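Local coordinates for protein serine proteinase inhibitor A (Sagittaria sagittifolia, PDB 3E8L) that probably inhibits trypsin and chymotrypsin simultaneously through two reactive sites on one Kunitz-type beta-trefoil domain, and kallikrein weakly, at residues R63-G68 and F87-P92; L29-S34 and Q180-D185; T99-G104 and Q115-G120; Y54-P59 and N165-L170; W130-S135 and K143-S148. The protein carries 2 engineered substitutions. All blocks are in the same frame, centred on the assembly; numbering follows the deposited sequence.

Contact 1. Residues R63-G68 and F87-P92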
# COMPACT_ATOMS: atom_id res chain seq x y z
N ARG A 63 -9.66 23.77 2.70
CA ARG A 63 -9.89 22.79 1.68
C ARG A 63 -9.17 21.54 2.16
O ARG A 63 -8.11 21.63 2.78
CB ARG A 63 -9.30 23.25 0.35
N GLY A 64 -9.76 20.39 1.89
CA GLY A 64 -9.07 19.16 2.20
C GLY A 64 -8.11 18.92 1.06
O GLY A 64 -8.13 19.62 0.06
N LEU A 65 -7.26 17.93 1.20
CA LEU A 65 -6.40 17.51 0.13
C LEU A 65 -7.09 16.51 -0.73
O LEU A 65 -7.92 15.77 -0.30
CB LEU A 65 -5.09 16.95 0.63
CG LEU A 65 -4.04 17.80 1.30
CD1 LEU A 65 -3.13 16.89 2.01
CD2 LEU A 65 -3.28 18.59 0.34
N PRO A 66 -6.76 16.53 -2.00
CA PRO A 66 -7.28 15.58 -2.97
C PRO A 66 -6.71 14.19 -2.73
O PRO A 66 -5.53 14.06 -2.45
CB PRO A 66 -6.77 16.12 -4.31
CG PRO A 66 -6.27 17.48 -4.06
CD PRO A 66 -5.89 17.54 -2.64
N VAL A 67 -7.54 13.16 -2.86
CA VAL A 67 -7.12 11.78 -2.67
C VAL A 67 -7.43 10.95 -3.90
O VAL A 67 -8.52 11.02 -4.45
CB VAL A 67 -7.82 11.12 -1.46
CG1 VAL A 67 -7.15 9.79 -1.10
CG2 VAL A 67 -7.85 12.05 -0.24
N GLY A 68 -6.47 10.14 -4.34
CA GLY A 68 -6.68 9.17 -5.40
C GLY A 68 -6.84 7.79 -4.79
O GLY A 68 -6.20 7.47 -3.77
N PHE A 87 -5.16 4.62 -0.52
CA PHE A 87 -5.54 6.05 -0.51
C PHE A 87 -4.27 6.88 -0.67
O PHE A 87 -3.30 6.66 0.04
CB PHE A 87 -6.20 6.41 0.83
CG PHE A 87 -7.64 5.97 0.95
CD1 PHE A 87 -8.12 4.83 0.29
CD2 PHE A 87 -8.52 6.68 1.78
CE1 PHE A 87 -9.45 4.43 0.44
CE2 PHE A 87 -9.84 6.28 1.93
CZ PHE A 87 -10.31 5.17 1.26
N SER A 88 -4.28 7.85 -1.58
CA SER A 88 -3.09 8.66 -1.84
C SER A 88 -3.46 10.12 -2.05
O SER A 88 -4.28 10.44 -2.92
CB SER A 88 -2.32 8.13 -3.05
OG SER A 88 -1.74 6.86 -2.79
N PHE A 89 -2.89 10.99 -1.25
CA PHE A 89 -3.10 12.39 -1.43
C PHE A 89 -2.45 12.90 -2.71
O PHE A 89 -1.36 12.48 -3.08
CB PHE A 89 -2.53 13.17 -0.25
CG PHE A 89 -3.38 13.12 1.00
CD1 PHE A 89 -4.72 13.51 0.96
CD2 PHE A 89 -2.82 12.73 2.21
CE1 PHE A 89 -5.51 13.47 2.13
CE2 PHE A 89 -3.59 12.70 3.37
CZ PHE A 89 -4.93 13.07 3.35
N SER A 90 -3.13 13.83 -3.38
CA SER A 90 -2.56 14.49 -4.54
C SER A 90 -2.04 15.81 -4.04
O SER A 90 -2.79 16.76 -3.83
CB SER A 90 -3.63 14.71 -5.61
OG SER A 90 -3.04 15.17 -6.81
N MET A 91 -0.74 15.84 -3.78
CA MET A 91 -0.11 16.99 -3.12
C MET A 91 1.33 17.09 -3.57
O MET A 91 1.95 16.08 -3.88
CB MET A 91 -0.20 16.84 -1.60
CG MET A 91 0.48 15.58 -1.04
SD MET A 91 0.42 15.44 0.75
CE MET A 91 1.17 17.01 1.25
N PRO A 92 1.86 18.32 -3.63
CA PRO A 92 3.24 18.45 -4.12
C PRO A 92 4.16 17.76 -3.13
O PRO A 92 3.94 17.85 -1.91
CB PRO A 92 3.47 19.97 -4.11
CG PRO A 92 2.11 20.58 -4.02
CD PRO A 92 1.30 19.62 -3.24
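Leu65 lays a methyl group over one face of the Phe89 ring, in a CH-pi contact with CD1 of Leu65 3.9 Å from the ring centroid and 14° off the normal. The leucine crosses the phenylalanine at about a right angle, and its CB also meets CD1 of Phe89 at 3.5 Å. Its other branch, CD2, leans on CB of Met91. Val67 approaches the same ring obliquely, with CG2 3.6 Å from CE1 of Phe89. Because CG1 of Val67 stands opposite the backbone N (chi1 -168°), this second branch is directed to CB of Phe87, and one valine spans both aromatic residues. The carbonyl O of Pro66 lies in the plane of the Phe89 ring at its edge and accepts the backbone bond of Ser90 N at 2.6 Å, the donor tilted 34° from the carbonyl plane. Beneath these side chains Val67 and Phe89 form a non-hydrogen-bonded antiparallel pair. Gly68 and Ser88 follow as a hydrogen-bonded pair, Gly68 N reaching Ser88 O and Ser88 N returning to Gly68 O. The pairing joins strand 67-70, the first of a four-stranded antiparallel sheet, to strand 84-89. Trp101 meets the rings of both Phe87 and Phe89, Ile32 of strand 30-34 packs on Val67 and Phe87, and Thr45 of strand 43-49 touches Leu65, Phe89 and Met91.

Contact 2. Residues L29-S34 and Q180-D185. Engineered in segment 180-185: Gln180 (natural residue Arg). With GOL (glycerol), chain D.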
# COMPACT_ATOMS: atom_id res chain seq x y z
N LEU A 29 -10.14 12.59 -8.65
CA LEU A 29 -9.73 13.01 -7.33
C LEU A 29 -10.92 13.41 -6.51
O LEU A 29 -11.90 13.95 -7.03
CB LEU A 29 -8.74 14.18 -7.42
CG LEU A 29 -7.35 13.93 -8.00
CD1 LEU A 29 -6.64 15.27 -8.20
CD2 LEU A 29 -6.55 13.01 -7.10
N TYR A 30 -10.82 13.10 -5.22
CA TYR A 30 -11.86 13.39 -4.23
C TYR A 30 -11.22 13.94 -2.98
O TYR A 30 -10.14 13.50 -2.60
CB TYR A 30 -12.66 12.12 -3.91
CG TYR A 30 -13.32 11.52 -5.14
CD1 TYR A 30 -12.60 10.71 -6.01
CD2 TYR A 30 -14.63 11.82 -5.46
CE1 TYR A 30 -13.17 10.20 -7.14
CE2 TYR A 30 -15.23 11.29 -6.60
CZ TYR A 30 -14.49 10.49 -7.43
OH TYR A 30 -15.08 9.99 -8.57
N THR A 31 -11.86 14.91 -2.35
CA THR A 31 -11.53 15.21 -0.96
C THR A 31 -12.39 14.32 -0.08
O THR A 31 -13.44 13.82 -0.51
CB THR A 31 -11.73 16.71 -0.63
OG1 THR A 31 -13.06 17.13 -0.95
CG2 THR A 31 -10.73 17.58 -1.42
N ILE A 32 -11.95 14.09 1.15
CA ILE A 32 -12.72 13.27 2.08
C ILE A 32 -13.23 14.20 3.19
O ILE A 32 -12.47 14.71 3.99
CB ILE A 32 -11.89 12.05 2.60
CG1 ILE A 32 -11.41 11.17 1.44
CG2 ILE A 32 -12.68 11.25 3.60
CD1 ILE A 32 -10.49 10.00 1.84
N GLN A 33 -14.53 14.46 3.20
CA GLN A 33 -15.12 15.41 4.13
C GLN A 33 -15.80 14.68 5.27
O GLN A 33 -16.46 13.67 5.03
CB GLN A 33 -16.14 16.31 3.43
CG GLN A 33 -15.65 17.74 3.12
CD GLN A 33 -14.67 17.82 1.92
OE1 GLN A 33 -14.76 17.02 0.99
NE2 GLN A 33 -13.75 18.78 1.95
N SER A 34 -15.65 15.17 6.49
CA SER A 34 -16.45 14.68 7.62
C SER A 34 -17.92 15.01 7.40
O SER A 34 -18.26 16.14 7.06
CB SER A 34 -15.98 15.27 8.94
OG SER A 34 -16.95 15.04 9.95
N GLN A 180 -17.90 11.74 3.70
CA GLN A 180 -18.38 11.75 2.33
C GLN A 180 -17.19 11.96 1.41
O GLN A 180 -16.19 12.56 1.79
CB GLN A 180 -19.40 12.87 2.10
CG GLN A 180 -20.80 12.58 2.61
CD GLN A 180 -21.83 13.54 2.06
OE1 GLN A 180 -22.70 13.16 1.28
NE2 GLN A 180 -21.75 14.80 2.48
N PHE A 181 -17.30 11.45 0.20
CA PHE A 181 -16.34 11.71 -0.86
C PHE A 181 -16.90 12.80 -1.74
O PHE A 181 -18.07 12.77 -2.10
CB PHE A 181 -16.03 10.45 -1.65
CG PHE A 181 -15.47 9.34 -0.81
CD1 PHE A 181 -16.31 8.46 -0.15
CD2 PHE A 181 -14.10 9.17 -0.70
CE1 PHE A 181 -15.81 7.43 0.61
CE2 PHE A 181 -13.57 8.14 0.05
CZ PHE A 181 -14.43 7.27 0.72
N GLN A 182 -16.07 13.79 -2.05
CA GLN A 182 -16.48 15.01 -2.75
C GLN A 182 -15.54 15.17 -3.93
O GLN A 182 -14.33 15.07 -3.74
CB GLN A 182 -16.28 16.20 -1.82
CG GLN A 182 -16.94 17.51 -2.25
CD GLN A 182 -18.26 17.72 -1.54
OE1 GLN A 182 -18.40 17.41 -0.34
NE2 GLN A 182 -19.27 18.21 -2.28
N LYS A 183 -16.06 15.40 -5.13
CA LYS A 183 -15.14 15.49 -6.26
C LYS A 183 -14.24 16.73 -6.19
O LYS A 183 -14.61 17.72 -5.55
CB LYS A 183 -15.78 15.30 -7.65
CG LYS A 183 -17.28 15.37 -7.76
CD LYS A 183 -17.67 14.92 -9.19
CE LYS A 183 -19.17 14.94 -9.47
NZ LYS A 183 -19.95 13.98 -8.65
N PHE A 184 -13.08 16.66 -6.82
CA PHE A 184 -12.12 17.74 -6.75
C PHE A 184 -11.84 18.35 -8.12
O PHE A 184 -11.83 17.65 -9.12
CB PHE A 184 -10.82 17.25 -6.13
CG PHE A 184 -9.76 18.30 -6.03
CD1 PHE A 184 -9.66 19.11 -4.91
CD2 PHE A 184 -8.85 18.49 -7.05
CE1 PHE A 184 -8.69 20.07 -4.82
CE2 PHE A 184 -7.88 19.45 -6.96
CZ PHE A 184 -7.80 20.24 -5.85
N ASP A 185 -11.93 19.66 -8.17
CA ASP A 185 -11.39 20.48 -9.24
C ASP A 185 -12.42 21.50 -9.65
O ASP A 185 -13.29 21.87 -8.86
CB ASP A 185 -10.96 19.64 -10.43
CG ASP A 185 -12.00 19.59 -11.53
OD1 ASP A 185 -12.02 20.51 -12.39
OD2 ASP A 185 -12.80 18.63 -11.54
C1 GOL D . -14.56 13.54 -11.70
O1 GOL D . -14.89 12.28 -12.22
C2 GOL D . -13.38 13.44 -10.75
O2 GOL D . -13.86 13.02 -9.51
C3 GOL D . -12.73 14.81 -10.57
O3 GOL D . -11.35 14.70 -10.31
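Thr31 and Gln182 form a hydrogen-bonded pair in the antiparallel two-stranded sheet that brings the first strand of this beta-trefoil, 30-34, against its last, 179-183. The exchange is reciprocal: Thr31 N binds Gln182 O at 2.8 Å, and Gln182 N binds Thr31 O. Gln33 and Gln180, the latter an engineered residue, make a second such pair. Phe184 N also bonds to Leu29 O at 3.0 Å, from above the carbonyl plane. On the inward side Ile32 and Phe181 run side by side, CG1 of Ile32 lying 4.0 Å from CE2 of Phe181. The Tyr30 side chain crosses Lys183 obliquely, CD2 of Tyr30 lying 3.8 Å from CA of Lys183, and O2 of a glycerol, probably from the crystallisation liquor and bonded at O3 by Leu29 N, rests over one ring face. The hydroxyl of Tyr30 is bonded to Gln20 N. An alanine at this position is likely to leave Gln20 N without that acceptor and open a gap beside Lys183. On the other side of the sheet, Thr31 OG1 sits between its backbone N and carbonyl carbon (chi1 56°), from where it donates to a lone pair of Gln33 OE1 at 2.6 Å. That oxygen is 3.3 Å from CB of Gln182. The intrastrand bond probably fixes the turn of the Gln33 amide: the Thr31 hydroxyl and Gln33 OE1 satisfy each other, and Gln182 meets them through CB.

Contact 3. Residues T99-G104 and Q115-G120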
# COMPACT_ATOMS: atom_id res chain seq x y z
N THR A 99 2.69 9.36 -0.96
CA THR A 99 1.63 10.03 -0.23
C THR A 99 0.52 9.02 0.16
O THR A 99 -0.60 9.42 0.49
CB THR A 99 1.02 11.20 -1.07
OG1 THR A 99 0.43 10.67 -2.26
CG2 THR A 99 2.06 12.23 -1.46
N ALA A 100 0.83 7.73 0.10
CA ALA A 100 -0.17 6.70 0.42
C ALA A 100 -0.45 6.70 1.93
O ALA A 100 0.44 6.97 2.74
CB ALA A 100 0.30 5.35 -0.06
N TRP A 101 -1.68 6.40 2.30
CA TRP A 101 -2.07 6.33 3.69
C TRP A 101 -1.59 5.04 4.30
O TRP A 101 -1.49 4.04 3.59
CB TRP A 101 -3.59 6.33 3.82
CG TRP A 101 -4.26 7.61 3.55
CD1 TRP A 101 -3.79 8.65 2.80
CD2 TRP A 101 -5.58 7.99 3.97
NE1 TRP A 101 -4.72 9.67 2.77
CE2 TRP A 101 -5.83 9.28 3.47
CE3 TRP A 101 -6.56 7.37 4.75
CZ2 TRP A 101 -7.02 9.95 3.72
CZ3 TRP A 101 -7.74 8.03 4.98
CH2 TRP A 101 -7.96 9.31 4.47
N SER A 102 -1.32 5.04 5.61
CA SER A 102 -1.23 3.76 6.31
C SER A 102 -1.48 3.77 7.81
O SER A 102 -1.51 4.83 8.44
CB SER A 102 0.07 3.01 5.97
OG SER A 102 1.19 3.74 6.35
N ILE A 103 -1.69 2.58 8.37
CA ILE A 103 -1.85 2.40 9.79
C ILE A 103 -0.50 2.60 10.45
O ILE A 103 0.47 1.91 10.16
CB ILE A 103 -2.34 1.00 10.12
CG1 ILE A 103 -3.52 0.63 9.24
CG2 ILE A 103 -2.75 0.93 11.59
CD1 ILE A 103 -3.80 -0.82 9.21
N GLY A 104 -0.44 3.56 11.34
CA GLY A 104 0.81 3.86 11.99
C GLY A 104 0.97 3.11 13.29
O GLY A 104 -0.01 2.70 13.92
N GLN A 115 -3.02 4.40 17.52
CA GLN A 115 -2.39 4.14 16.25
C GLN A 115 -2.94 5.15 15.24
O GLN A 115 -4.08 5.03 14.81
CB GLN A 115 -2.69 2.72 15.78
CG GLN A 115 -2.18 1.64 16.68
CD GLN A 115 -2.49 0.28 16.12
OE1 GLN A 115 -3.46 -0.36 16.53
NE2 GLN A 115 -1.72 -0.14 15.11
N PRO A 116 -2.13 6.16 14.85
CA PRO A 116 -2.68 7.11 13.89
C PRO A 116 -2.74 6.53 12.49
O PRO A 116 -2.05 5.55 12.20
CB PRO A 116 -1.68 8.27 13.92
CG PRO A 116 -0.43 7.69 14.44
CD PRO A 116 -0.83 6.60 15.38
N ILE A 117 -3.57 7.11 11.63
CA ILE A 117 -3.45 6.89 10.20
C ILE A 117 -2.44 7.94 9.76
O ILE A 117 -2.57 9.12 10.11
CB ILE A 117 -4.78 7.12 9.45
CG1 ILE A 117 -5.91 6.29 10.08
CG2 ILE A 117 -4.63 6.77 7.99
CD1 ILE A 117 -5.55 4.84 10.31
N THR A 118 -1.41 7.50 9.04
CA THR A 118 -0.40 8.42 8.54
C THR A 118 -0.52 8.48 7.02
O THR A 118 -1.30 7.73 6.43
CB THR A 118 1.04 8.04 9.01
OG1 THR A 118 1.41 6.76 8.48
CG2 THR A 118 1.12 8.01 10.52
N ALA A 119 0.23 9.38 6.39
CA ALA A 119 0.27 9.44 4.95
C ALA A 119 1.66 9.78 4.52
O ALA A 119 2.25 10.76 5.00
CB ALA A 119 -0.70 10.49 4.44
N GLY A 120 2.19 9.00 3.60
CA GLY A 120 3.48 9.29 3.01
C GLY A 120 4.59 8.53 3.69
O GLY A 120 4.55 8.30 4.90
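Gln115 meets the end of the opposing strand with its aliphatic stem, CB lying 3.3 Å from Gly104 O. Its chain, extended beyond CG, carries NE2 across to CG2 of Ile103 at 3.8 Å. A glycine in its place would probably uncover Gly104 O and the CG2 methyl of Ile103 on that side. Pro116, which has no amide hydrogen to give, accepts a bond through its carbonyl from Gly104 N at 2.7 Å. At Ile117, in the conformer given, CG2 touches CE3 of Trp101 at 3.8 Å, the two side chains crossing obliquely. Thr118 alternates to the other face with Ser102. Its N donates to Ser102 O at 2.7 Å, nearly straight at 170°, and its O receives Ser102 N from above the carbonyl plane. Ala119 returns to the Trp101 face, its CB 4.0 Å from CD1 of the indole. Gly120 closes the pairing with a bond from its N to Ala100 O at 2.8 Å; its positive phi of 96° would press a side chain against the preceding carbonyl. Trp101 continues inward to Phe131, which it meets edge-to-face. The chemistry is thus divided by face: apolar groups around Trp101 join the barrel interior, Ser102 and Thr118 place hydroxyls on the reverse side, and backbone bonds grip the strands between them.

Contact 4. Residues Y54-P59 and N165-L170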
# COMPACT_ATOMS: atom_id res chain seq x y z
N TYR A 54 0.54 13.25 9.66
CA TYR A 54 -0.68 12.71 10.27
C TYR A 54 -1.84 13.07 9.37
O TYR A 54 -1.92 14.22 8.91
CB TYR A 54 -0.94 13.29 11.65
CG TYR A 54 0.09 12.96 12.70
CD1 TYR A 54 0.02 11.78 13.41
CD2 TYR A 54 1.12 13.85 13.00
CE1 TYR A 54 0.94 11.47 14.39
CE2 TYR A 54 2.07 13.55 13.98
CZ TYR A 54 1.97 12.35 14.68
OH TYR A 54 2.88 12.02 15.66
N VAL A 55 -2.72 12.09 9.11
CA VAL A 55 -4.04 12.37 8.55
C VAL A 55 -4.93 13.00 9.63
O VAL A 55 -5.22 12.38 10.67
CB VAL A 55 -4.72 11.10 7.99
CG1 VAL A 55 -6.02 11.47 7.28
CG2 VAL A 55 -3.80 10.37 7.04
N TYR A 56 -5.34 14.23 9.39
CA TYR A 56 -6.21 14.95 10.31
C TYR A 56 -7.29 15.73 9.56
O TYR A 56 -7.19 15.95 8.34
CB TYR A 56 -5.39 15.91 11.17
CG TYR A 56 -5.24 17.32 10.62
CD1 TYR A 56 -5.77 18.40 11.31
CD2 TYR A 56 -4.57 17.56 9.42
CE1 TYR A 56 -5.65 19.70 10.81
CE2 TYR A 56 -4.45 18.85 8.91
CZ TYR A 56 -4.99 19.91 9.61
OH TYR A 56 -4.85 21.20 9.11
N GLU A 57 -8.30 16.17 10.28
CA GLU A 57 -9.37 16.95 9.68
C GLU A 57 -9.01 18.44 9.68
O GLU A 57 -8.84 19.04 10.74
CB GLU A 57 -10.64 16.71 10.45
CG GLU A 57 -11.88 17.16 9.73
CD GLU A 57 -13.10 17.07 10.62
OE1 GLU A 57 -13.20 16.08 11.37
OE2 GLU A 57 -13.94 18.00 10.59
N ALA A 58 -8.89 19.03 8.51
CA ALA A 58 -8.57 20.44 8.40
C ALA A 58 -9.68 21.25 9.04
O ALA A 58 -10.83 20.79 9.09
CB ALA A 58 -8.43 20.83 6.94
N PRO A 59 -9.35 22.47 9.55
CA PRO A 59 -10.39 23.38 10.03
C PRO A 59 -11.45 23.67 8.96
O PRO A 59 -11.26 23.37 7.78
CB PRO A 59 -9.62 24.68 10.36
CG PRO A 59 -8.23 24.50 9.80
CD PRO A 59 -8.00 23.01 9.78
N ASN A 165 -4.33 17.70 21.09
CA ASN A 165 -3.97 19.13 21.19
C ASN A 165 -4.88 19.99 20.30
O ASN A 165 -4.39 20.71 19.43
CB ASN A 165 -2.50 19.37 20.78
CG ASN A 165 -1.50 18.62 21.66
OD1 ASN A 165 -0.60 17.94 21.15
ND2 ASN A 165 -1.65 18.74 22.97
N GLY A 166 -6.19 19.87 20.48
CA GLY A 166 -7.13 20.70 19.73
C GLY A 166 -7.41 20.27 18.29
O GLY A 166 -8.43 20.66 17.72
N ARG A 167 -6.52 19.47 17.70
CA ARG A 167 -6.71 19.03 16.32
C ARG A 167 -7.35 17.63 16.25
O ARG A 167 -7.06 16.76 17.08
CB ARG A 167 -5.41 19.10 15.52
CG ARG A 167 -4.93 20.53 15.30
CD ARG A 167 -3.72 20.62 14.40
NE ARG A 167 -2.90 21.79 14.73
CZ ARG A 167 -2.72 22.86 13.94
NH1 ARG A 167 -3.29 22.92 12.73
NH2 ARG A 167 -1.95 23.87 14.36
N THR A 168 -8.24 17.44 15.29
CA THR A 168 -8.89 16.17 15.13
C THR A 168 -8.08 15.27 14.18
O THR A 168 -7.97 15.53 12.99
CB THR A 168 -10.33 16.36 14.65
OG1 THR A 168 -11.08 17.03 15.68
CG2 THR A 168 -10.99 15.01 14.37
N LEU A 169 -7.50 14.21 14.74
CA LEU A 169 -6.68 13.27 13.99
C LEU A 169 -7.36 11.91 13.83
O LEU A 169 -8.16 11.51 14.68
CB LEU A 169 -5.32 13.07 14.69
CG LEU A 169 -4.21 14.07 14.45
CD1 LEU A 169 -4.52 15.42 15.13
CD2 LEU A 169 -2.88 13.48 14.94
N LEU A 170 -7.03 11.21 12.77
CA LEU A 170 -7.63 9.91 12.54
C LEU A 170 -6.71 8.84 13.07
O LEU A 170 -5.48 8.98 13.00
CB LEU A 170 -7.88 9.70 11.05
CG LEU A 170 -8.91 10.60 10.37
CD1 LEU A 170 -9.26 9.97 9.06
CD2 LEU A 170 -10.15 10.74 11.24
O HOH W 1 -3.58 10.84 12.50
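Glu57 N donates to Thr168 O at 2.8 Å, nearly in line with the carbonyl, and Leu170 N to Val55 O at 3.0 Å in a nearly straight bond. These two backbone bonds flank the close approach of Tyr56 and Leu169, a single bridge within the beta-trefoil, where the segments 54-57 and 167-170 run at 128° to each other. A water within bonding distance of both Val55 O and Leu170 O lies between them, with more acceptors in reach than it has protons. Outward from the backbone, CB of Tyr56 comes to 3.2 Å from Thr168 O, and an unusual first torsion (chi1 92°) turns the tyrosine ring toward Arg167. That arginine runs extended past the tyrosine, its CD 4.2 Å from CE1 of Tyr56, and the guanidinium and ring planes stand 64° apart. Leu169 divides its contacts between two tyrosines: CG meets CB of Tyr56, whereas CD2 comes obliquely to the ring of Tyr54, whose hydroxyl is bonded to Glu107. Val55 and Leu170 pack inward, where Ile117 of strand 113-119 touches both. Leu46 of strand 43-49 lies against Tyr56 and Arg167, and Phe177 touches Glu57 and Leu170. Toward the surface Glu57 and Thr168 lie side by side and point the same way; the extended chain of Glu57 brings OE1 to 3.9 Å from the CG2 methyl of Thr168.

Contact 5. Residues W130-S135 and K143-S148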
# COMPACT_ATOMS: atom_id res chain seq x y z
N TRP A 130 -4.55 -0.60 3.41
CA TRP A 130 -5.64 -0.82 2.51
C TRP A 130 -6.89 -0.35 3.22
O TRP A 130 -7.22 -0.85 4.29
CB TRP A 130 -5.74 -2.31 2.19
CG TRP A 130 -4.62 -2.86 1.33
CD1 TRP A 130 -3.53 -3.60 1.74
CD2 TRP A 130 -4.48 -2.71 -0.10
NE1 TRP A 130 -2.74 -3.93 0.64
CE2 TRP A 130 -3.30 -3.39 -0.49
CE3 TRP A 130 -5.25 -2.06 -1.09
CZ2 TRP A 130 -2.87 -3.45 -1.81
CZ3 TRP A 130 -4.83 -2.13 -2.41
CH2 TRP A 130 -3.64 -2.82 -2.76
N PHE A 131 -7.57 0.63 2.64
CA PHE A 131 -8.74 1.20 3.29
C PHE A 131 -10.04 0.83 2.60
O PHE A 131 -10.11 0.68 1.37
CB PHE A 131 -8.56 2.70 3.48
CG PHE A 131 -7.37 3.03 4.32
CD1 PHE A 131 -7.52 3.36 5.66
CD2 PHE A 131 -6.09 2.98 3.77
CE1 PHE A 131 -6.40 3.66 6.45
CE2 PHE A 131 -4.98 3.28 4.56
CZ PHE A 131 -5.14 3.61 5.90
N GLU A 132 -11.07 0.70 3.42
CA GLU A 132 -12.33 0.10 3.06
C GLU A 132 -13.38 1.15 3.38
O GLU A 132 -13.34 1.73 4.46
CB GLU A 132 -12.51 -1.13 3.95
CG GLU A 132 -13.73 -2.00 3.68
CD GLU A 132 -13.74 -3.25 4.54
OE1 GLU A 132 -12.68 -3.85 4.75
OE2 GLU A 132 -14.83 -3.65 5.01
N ALA A 133 -14.28 1.42 2.44
CA ALA A 133 -15.46 2.23 2.76
C ALA A 133 -16.55 1.27 3.17
O ALA A 133 -16.86 0.31 2.45
CB ALA A 133 -15.90 3.05 1.56
N ARG A 134 -17.13 1.51 4.34
CA ARG A 134 -18.21 0.68 4.83
C ARG A 134 -19.47 1.53 4.88
O ARG A 134 -19.40 2.74 5.14
CB ARG A 134 -17.89 0.14 6.22
CG ARG A 134 -16.98 -1.05 6.22
CD ARG A 134 -16.78 -1.54 7.63
NE ARG A 134 -15.73 -2.56 7.69
CZ ARG A 134 -15.08 -2.92 8.79
NH1 ARG A 134 -15.37 -2.36 9.95
NH2 ARG A 134 -14.16 -3.86 8.73
N SER A 135 -20.62 0.89 4.64
CA SER A 135 -21.89 1.61 4.59
C SER A 135 -22.37 2.10 5.96
O SER A 135 -21.97 1.60 7.02
CB SER A 135 -22.96 0.74 3.94
OG SER A 135 -23.29 -0.33 4.80
N LYS A 143 -18.16 4.87 6.87
CA LYS A 143 -17.14 4.65 7.88
C LYS A 143 -15.93 4.08 7.16
O LYS A 143 -16.09 3.23 6.28
CB LYS A 143 -17.66 3.67 8.95
CG LYS A 143 -18.35 4.37 10.13
CD LYS A 143 -19.08 3.42 11.06
CE LYS A 143 -20.58 3.41 10.81
NZ LYS A 143 -21.39 3.34 12.08
N LEU A 144 -14.73 4.56 7.50
CA LEU A 144 -13.53 3.96 6.95
C LEU A 144 -13.03 2.82 7.85
O LEU A 144 -13.21 2.85 9.06
CB LEU A 144 -12.42 5.00 6.76
CG LEU A 144 -12.78 6.23 5.93
CD1 LEU A 144 -11.65 7.28 5.97
CD2 LEU A 144 -13.19 5.86 4.48
N ALA A 145 -12.40 1.83 7.23
CA ALA A 145 -11.73 0.74 7.95
C ALA A 145 -10.34 0.53 7.36
O ALA A 145 -10.10 0.79 6.19
CB ALA A 145 -12.55 -0.52 7.88
N ALA A 146 -9.43 0.08 8.20
CA ALA A 146 -8.02 0.02 7.83
C ALA A 146 -7.58 -1.44 7.83
O ALA A 146 -7.74 -2.12 8.83
CB ALA A 146 -7.18 0.83 8.80
N CYS A 147 -7.05 -1.91 6.70
CA CYS A 147 -6.66 -3.32 6.54
C CYS A 147 -5.20 -3.48 6.17
O CYS A 147 -4.61 -2.59 5.56
CB CYS A 147 -7.45 -3.97 5.43
SG CYS A 147 -9.20 -3.73 5.54
N SER A 148 -4.64 -4.63 6.47
CA SER A 148 -3.24 -4.87 6.15
C SER A 148 -3.10 -5.79 4.93
O SER A 148 -2.05 -6.38 4.68
CB SER A 148 -2.53 -5.44 7.38
OG SER A 148 -3.29 -6.53 7.96
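Arg134, with CG opposite its carbonyl carbon (chi1 -80°) and an extended chain from CG to NE, lays its guanidinium over the methyl of Ala145. Glu132 has CG opposite its backbone N instead (chi1 -176°), and with these torsions the two charged ends meet on the face they share. CB of Ala145 sits beneath the centre of the guanidinium, 3.6 Å from CZ of Arg134. Arg134 NE donates to Glu132 OE2 at 3.0 Å in a straight salt bridge that lies in the guanidinium plane but meets the carboxylate from above its own. The other oxygen, Glu132 OE1, lies 3.6 Å from SG of Cys147 and forms a second salt bridge with Arg84, while Arg134 NH2 bonds to Cys156 O. The carboxylate is therefore held by two arginines, which would probably favour its charged form, and an aromatic side chain of another protein chain packs on Glu132 and Arg134. Cys147 is itself disulfide-bonded to Cys156. Its CB packs on CB of Trp130 at 4.0 Å, and Ser148 lies at the edge of the indole ring. On the opposite face CE1 of Phe131 meets CB of Ala146 at 3.8 Å, and Leu144 joins them in lining the interior beside Trp101. Six backbone bonds, two each for Trp130 with Cys147, Glu132 with Ala145 and Arg134 with Lys143, knit the strands together. Such regular pairing is that of an antiparallel beta hairpin, here 130-135 with 142-147, forming one edge of the four-stranded sheet in the Kunitz-type beta-trefoil.

Overall arrangement
From the N terminus, residues 29-34 open the longest loop, closed by contact 2 only at the C terminus, so that the first and last strands of the trefoil meet. Within it, contact 4 spans from 54-59 to 165-170 and encloses the other three. Contacts 1, 3 and 5 then follow in series, each a short local closure, and none of the five loops cross. Strand 84-89 of contact 1 adjoins 130-135 of contact 5 in one sheet, while strand 113-119 links contact 3 to contact 4 through Val55 and Leu170. Contacts 1, 2, 3 and 5 converge on the interior, where Trp101 touches Phe87, Phe89, Ile32 and Phe131.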